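Local structure of protein (beta-tubulin binding post-chaperonin cofactor) (Saccharomyces cerevisiae, 1QSD) at residues E26-E31 / V54-K59; H33-K38 / L48-E52. The protein binds beta-tubulin as a post-chaperonin cofactor and takes part in an early step of the tubulin folding pathway. All blocks are in the same frame, centred on the assembly; numbering follows the deposited sequence.

Interaction 1: E26-E31 / V54-K59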
loop_
_atom_site.group_PDB
_atom_site.type_symbol
_atom_site.label_atom_id
_atom_site.label_comp_id
_atom_site.label_asym_id
_atom_site.label_seq_id
_atom_site.Cartn_x
_atom_site.Cartn_y
_atom_site.Cartn_z
ATOM N N GLU A 26 -3.800 5.174 4.758
ATOM C CA GLU A 26 -4.405 5.158 3.429
ATOM C C GLU A 26 -5.851 4.700 3.545
ATOM O O GLU A 26 -6.756 5.365 3.049
ATOM C CB GLU A 26 -3.634 4.198 2.518
ATOM C CG GLU A 26 -3.066 4.833 1.247
ATOM C CD GLU A 26 -4.009 4.758 0.045
ATOM O OE1 GLU A 26 -4.586 5.805 -0.336
ATOM O OE2 GLU A 26 -4.157 3.651 -0.529
ATOM N N LEU A 27 -6.055 3.578 4.230
ATOM C CA LEU A 27 -7.375 2.998 4.435
ATOM C C LEU A 27 -8.346 3.974 5.096
ATOM O O LEU A 27 -9.484 4.128 4.650
ATOM C CB LEU A 27 -7.261 1.735 5.287
ATOM C CG LEU A 27 -8.522 0.875 5.388
ATOM C CD1 LEU A 27 -8.885 0.317 4.007
ATOM C CD2 LEU A 27 -8.295 -0.262 6.362
ATOM N N LYS A 28 -7.888 4.642 6.150
ATOM C CA LYS A 28 -8.719 5.594 6.881
ATOM C C LYS A 28 -9.139 6.776 6.018
ATOM O O LYS A 28 -10.275 7.244 6.092
ATOM C CB LYS A 28 -7.987 6.088 8.125
ATOM C CG LYS A 28 -8.839 6.964 9.002
ATOM C CD LYS A 28 -8.317 7.081 10.431
ATOM C CE LYS A 28 -9.334 7.849 11.288
ATOM N NZ LYS A 28 -8.964 7.964 12.728
ATOM N N ASP A 29 -8.211 7.249 5.196
ATOM C CA ASP A 29 -8.449 8.366 4.294
ATOM C C ASP A 29 -9.449 7.998 3.168
ATOM O O ASP A 29 -10.227 8.841 2.721
ATOM C CB ASP A 29 -7.115 8.825 3.705
ATOM C CG ASP A 29 -7.232 10.104 2.911
ATOM O OD1 ASP A 29 -6.991 10.062 1.683
ATOM O OD2 ASP A 29 -7.565 11.156 3.510
ATOM N N GLN A 30 -9.423 6.742 2.720
ATOM C CA GLN A 30 -10.321 6.264 1.673
ATOM C C GLN A 30 -11.762 6.092 2.173
ATOM O O GLN A 30 -12.716 6.365 1.438
ATOM C CB GLN A 30 -9.807 4.957 1.062
ATOM C CG GLN A 30 -8.634 5.136 0.103
ATOM C CD GLN A 30 -8.175 3.828 -0.520
ATOM O OE1 GLN A 30 -8.966 3.100 -1.120
ATOM N NE2 GLN A 30 -6.901 3.522 -0.376
ATOM N N GLU A 31 -11.922 5.626 3.406
ATOM C CA GLU A 31 -13.248 5.452 3.990
ATOM C C GLU A 31 -13.926 6.809 4.205
ATOM O O GLU A 31 -15.152 6.928 4.132
ATOM C CB GLU A 31 -13.151 4.712 5.322
ATOM C CG GLU A 31 -12.932 3.226 5.183
ATOM C CD GLU A 31 -12.387 2.612 6.446
ATOM O OE1 GLU A 31 -12.775 3.076 7.535
ATOM O OE2 GLU A 31 -11.548 1.686 6.355
ATOM N N VAL A 54 -12.346 0.340 -4.962
ATOM C CA VAL A 54 -10.956 0.661 -4.636
ATOM C C VAL A 54 -10.722 0.437 -3.151
ATOM O O VAL A 54 -9.718 -0.171 -2.756
ATOM C CB VAL A 54 -10.565 2.113 -5.028
ATOM C CG1 VAL A 54 -9.225 2.500 -4.402
ATOM C CG2 VAL A 54 -10.458 2.236 -6.544
ATOM N N LEU A 55 -11.665 0.881 -2.323
ATOM C CA LEU A 55 -11.518 0.693 -0.889
ATOM C C LEU A 55 -11.344 -0.797 -0.575
ATOM O O LEU A 55 -10.413 -1.170 0.133
ATOM C CB LEU A 55 -12.721 1.272 -0.122
ATOM C CG LEU A 55 -12.641 1.153 1.413
ATOM C CD1 LEU A 55 -11.477 1.960 1.933
ATOM C CD2 LEU A 55 -13.922 1.609 2.072
ATOM N N ASP A 56 -12.200 -1.634 -1.166
ATOM C CA ASP A 56 -12.172 -3.087 -0.950
ATOM C C ASP A 56 -10.811 -3.677 -1.268
ATOM O O ASP A 56 -10.377 -4.616 -0.610
ATOM C CB ASP A 56 -13.239 -3.809 -1.796
ATOM C CG ASP A 56 -14.677 -3.484 -1.380
ATOM O OD1 ASP A 56 -15.602 -3.918 -2.088
ATOM O OD2 ASP A 56 -14.898 -2.799 -0.358
ATOM N N ASP A 57 -10.162 -3.159 -2.303
ATOM C CA ASP A 57 -8.850 -3.642 -2.687
ATOM C C ASP A 57 -7.849 -3.316 -1.593
ATOM O O ASP A 57 -7.140 -4.199 -1.105
ATOM C CB ASP A 57 -8.424 -3.034 -4.023
ATOM C CG ASP A 57 -9.049 -3.743 -5.198
ATOM O OD1 ASP A 57 -8.371 -3.882 -6.242
ATOM O OD2 ASP A 57 -10.215 -4.183 -5.074
ATOM N N THR A 58 -7.816 -2.050 -1.192
ATOM C CA THR A 58 -6.932 -1.595 -0.132
ATOM C C THR A 58 -7.083 -2.525 1.075
ATOM O O THR A 58 -6.106 -3.053 1.580
ATOM C CB THR A 58 -7.291 -0.159 0.272
ATOM O OG1 THR A 58 -7.231 0.682 -0.887
ATOM C CG2 THR A 58 -6.329 0.365 1.321
ATOM N N LYS A 59 -8.314 -2.770 1.497
ATOM C CA LYS A 59 -8.567 -3.655 2.624
ATOM C C LYS A 59 -7.982 -5.068 2.480
ATOM O O LYS A 59 -7.442 -5.610 3.443
ATOM C CB LYS A 59 -10.071 -3.763 2.896
ATOM C CG LYS A 59 -10.704 -2.540 3.522
ATOM C CD LYS A 59 -12.197 -2.750 3.714
ATOM C CE LYS A 59 -12.821 -1.602 4.496
ATOM N NZ LYS A 59 -14.292 -1.794 4.706
#

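Interaction 2: H33-K38 / L48-E52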
loop_
_atom_site.group_PDB
_atom_site.type_symbol
_atom_site.label_atom_id
_atom_site.label_comp_id
_atom_site.label_asym_id
_atom_site.label_seq_id
_atom_site.Cartn_x
_atom_site.Cartn_y
_atom_site.Cartn_z
ATOM N N HIS A 33 -13.516 9.380 2.323
ATOM C CA HIS A 33 -13.930 9.750 0.984
ATOM C C HIS A 33 -15.197 9.032 0.535
ATOM O O HIS A 33 -16.106 9.665 -0.003
ATOM C CB HIS A 33 -12.802 9.501 -0.013
ATOM C CG HIS A 33 -13.094 10.031 -1.385
ATOM N ND1 HIS A 33 -13.924 11.110 -1.604
ATOM C CD2 HIS A 33 -12.648 9.641 -2.601
ATOM C CE1 HIS A 33 -13.971 11.370 -2.902
ATOM N NE2 HIS A 33 -13.208 10.489 -3.529
ATOM N N VAL A 34 -15.242 7.717 0.730
ATOM C CA VAL A 34 -16.406 6.917 0.361
ATOM C C VAL A 34 -17.616 7.357 1.183
ATOM O O VAL A 34 -18.740 7.406 0.665
ATOM C CB VAL A 34 -16.155 5.406 0.594
ATOM C CG1 VAL A 34 -17.447 4.619 0.443
ATOM C CG2 VAL A 34 -15.130 4.892 -0.402
ATOM N N ALA A 35 -17.369 7.686 2.457
ATOM C CA ALA A 35 -18.415 8.132 3.382
ATOM C C ALA A 35 -19.140 9.361 2.835
ATOM O O ALA A 35 -20.378 9.395 2.805
ATOM C CB ALA A 35 -17.820 8.428 4.749
ATOM N N LYS A 36 -18.363 10.343 2.377
ATOM C CA LYS A 36 -18.899 11.567 1.801
ATOM C C LYS A 36 -19.735 11.322 0.560
ATOM O O LYS A 36 -20.786 11.933 0.399
ATOM C CB LYS A 36 -17.787 12.564 1.499
ATOM C CG LYS A 36 -17.464 13.444 2.686
ATOM C CD LYS A 36 -16.527 14.571 2.312
ATOM C CE LYS A 36 -16.377 15.574 3.446
ATOM N NZ LYS A 36 -15.311 16.577 3.128
ATOM N N LEU A 37 -19.290 10.437 -0.323
ATOM C CA LEU A 37 -20.074 10.136 -1.523
ATOM C C LEU A 37 -21.333 9.328 -1.207
ATOM O O LEU A 37 -22.318 9.372 -1.950
ATOM C CB LEU A 37 -19.255 9.339 -2.528
ATOM C CG LEU A 37 -18.070 10.047 -3.139
ATOM C CD1 LEU A 37 -17.400 9.131 -4.132
ATOM C CD2 LEU A 37 -18.552 11.297 -3.798
ATOM N N LYS A 38 -21.270 8.518 -0.155
ATOM C CA LYS A 38 -22.404 7.689 0.236
ATOM C C LYS A 38 -23.546 8.494 0.874
ATOM O O LYS A 38 -24.707 8.157 0.701
ATOM C CB LYS A 38 -21.933 6.579 1.160
ATOM C CG LYS A 38 -22.712 5.324 1.003
ATOM C CD LYS A 38 -21.894 4.175 1.525
ATOM C CE LYS A 38 -22.713 2.894 1.536
ATOM N NZ LYS A 38 -21.869 1.703 1.873
ATOM N N LEU A 48 -19.908 6.193 -7.052
ATOM C CA LEU A 48 -19.737 5.705 -5.690
ATOM C C LEU A 48 -19.059 4.323 -5.776
ATOM O O LEU A 48 -18.079 4.047 -5.089
ATOM C CB LEU A 48 -21.103 5.601 -4.986
ATOM C CG LEU A 48 -21.177 4.774 -3.705
ATOM C CD1 LEU A 48 -20.354 5.392 -2.598
ATOM C CD2 LEU A 48 -22.628 4.652 -3.298
ATOM N N LYS A 49 -19.569 3.483 -6.666
ATOM C CA LYS A 49 -19.054 2.128 -6.846
ATOM C C LYS A 49 -17.548 2.099 -7.208
ATOM O O LYS A 49 -16.793 1.284 -6.676
ATOM C CB LYS A 49 -19.909 1.403 -7.878
ATOM C CG LYS A 49 -19.701 -0.058 -7.953
ATOM C CD LYS A 49 -20.058 -0.749 -6.673
ATOM C CE LYS A 49 -18.902 -0.771 -5.679
ATOM N NZ LYS A 49 -19.285 -1.428 -4.397
ATOM N N LYS A 50 -17.106 3.025 -8.061
ATOM C CA LYS A 50 -15.687 3.108 -8.430
ATOM C C LYS A 50 -14.846 3.222 -7.160
ATOM O O LYS A 50 -13.875 2.501 -6.975
ATOM C CB LYS A 50 -15.439 4.321 -9.329
ATOM C CG LYS A 50 -15.899 4.115 -10.751
ATOM C CD LYS A 50 -15.956 5.436 -11.540
ATOM C CE LYS A 50 -14.592 6.068 -11.670
ATOM N NZ LYS A 50 -14.618 7.239 -12.551
ATOM N N GLN A 51 -15.299 4.067 -6.251
ATOM C CA GLN A 51 -14.618 4.309 -5.000
ATOM C C GLN A 51 -14.708 3.179 -4.006
ATOM O O GLN A 51 -13.758 2.933 -3.274
ATOM C CB GLN A 51 -15.155 5.574 -4.353
ATOM C CG GLN A 51 -14.071 6.504 -3.907
ATOM C CD GLN A 51 -13.489 7.293 -5.058
ATOM O OE1 GLN A 51 -13.401 8.525 -4.999
ATOM N NE2 GLN A 51 -13.089 6.598 -6.118
ATOM N N GLU A 52 -15.850 2.509 -3.948
ATOM C CA GLU A 52 -16.019 1.413 -3.006
ATOM C C GLU A 52 -15.099 0.263 -3.378
ATOM O O GLU A 52 -14.393 -0.272 -2.518
ATOM C CB GLU A 52 -17.480 0.936 -2.951
ATOM C CG GLU A 52 -18.433 1.957 -2.331
ATOM C CD GLU A 52 -19.846 1.434 -2.117
ATOM O OE1 GLU A 52 -20.296 1.448 -0.951
ATOM O OE2 GLU A 52 -20.510 1.035 -3.104
#

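Interaction 1: E26-E31 / V54-K59
Q30 reaches across to T58 and L27 packs against L55 where two long antiparallel helices, 5-39 and 45-81, lie side by side, consistent with a four-helix bundle built from a hairpin of each subunit of Rbl2p. The local axes are 10.0 Å apart and run at 160° to each other, and Q30 is set against L55, L27 against T58.

The polar part centres on the hydroxyl of T58. Q30 NE2 donates to T58 OG1 over 2.9 Å in a bent bond, the N-H...O angle being 135°, and the oxygen sits somewhat off the amide plane. The glutamine is extended beyond CG and meets the threonine from the opposite direction; its other amide atom, OE1, lies 3.3 Å from V54 CG1, whose side chain it crosses. With an alanine here in place of Q30, T58 OG1 would probably lose its amide donor from the other helix, and a gap would open beside V54 and L55. The second subunit covers this face: its Y23 packs on T58 and hydrogen-bonds E26 OE2, while its F72 packs on V54.

The apolar part lies between this polar side and the E31/K59 edge. With chi1 at -179° the isobutyl branch of L55 leans toward the other helix; L55 CD1 meets Q30 CB at 3.5 Å and also L27 CD1, and both methyls lie near E31 CG, CD2 at 3.6 Å. The side chains of L27 and L55 cross at about a right angle.

At the edge, the extended chain of K59 crosses L27 and E31 at about a right angle. K59 NZ stays 4.7 Å from E31 OE2, and the opposite charges probably attract each other weakly. Lower on the same lysine, K59 CG comes within 3.4 Å of L27 CD1, tighter than usual for two carbons.

Interaction 2: H33-K38 / L48-E52
The backbones of 33-38 and 48-52 run antiparallel at 158°, their axes 9.7 Å apart, with V34 set opposite Q51 and L37 opposite L48. Apolar side chains fill the middle of the contact. L48 CD1 lies between V34, L37 and K38, 4.1 Å from L37 CB and also near V34 CG1 and K38 CB. V34 spreads its two methyls over successive parts of the partner helix. V34 CG2 lies 3.7 Å from Q51 O, the backbone oxygen, and brushes the CB and CG of the glutamine, while V34 CG1 meets E52 CG at 4.0 Å. The valine and glutamine side chains slide past each other in opposite directions.

On one margin, Q51 bends at chi2 (78°) and brings its amide to the H33 imidazole. The two planes are 46° apart and the side chains cross at about a right angle, but the detailed fit of this pair is doubtful.

The other margin is charged. K38 stretches its extended chain across to E52, and K38 NZ meets E52 OE1 at 3.2 Å nearly along the C-O direction, in a salt bridge that is also a hydrogen bond. The second oxygen, E52 OE2, receives K49 NZ at 3.0 Å from above the carboxylate plane. Both oxygens thus have a lysine partner, which probably limits rotation of the carboxylate and favours its ionised form. I8 and A12 of the second subunit pack on L37 and Q51. Two antiparallel helices joined by a short turn and packed by apolar side chains form a helical hairpin, here consistent with one half of a dimeric four-helix bundle, with the K38-E52-K49 network along its outer edge.

Overall arrangement
Interactions 1 and 2 are successive levels of one hairpin, both joining helix 5-39 to helix 45-81, with centres about 10 Å apart. Residues 33-38 and 48-52 lie nearer the turn, nested within the loop closed by 26-31 and 54-59. The two touch through packing, L55 CD2 of interaction 1 lying 4.3 Å from V34 CG2 of interaction 2. The outer charges differ, the amine of K59 making no salt bridge with E31 while K38 and K49 both bind E52. Both levels meet the second subunit, interaction 1 through its Y23 and F72, interaction 2 through its I8 and A12, so the same hairpin also builds the dimer.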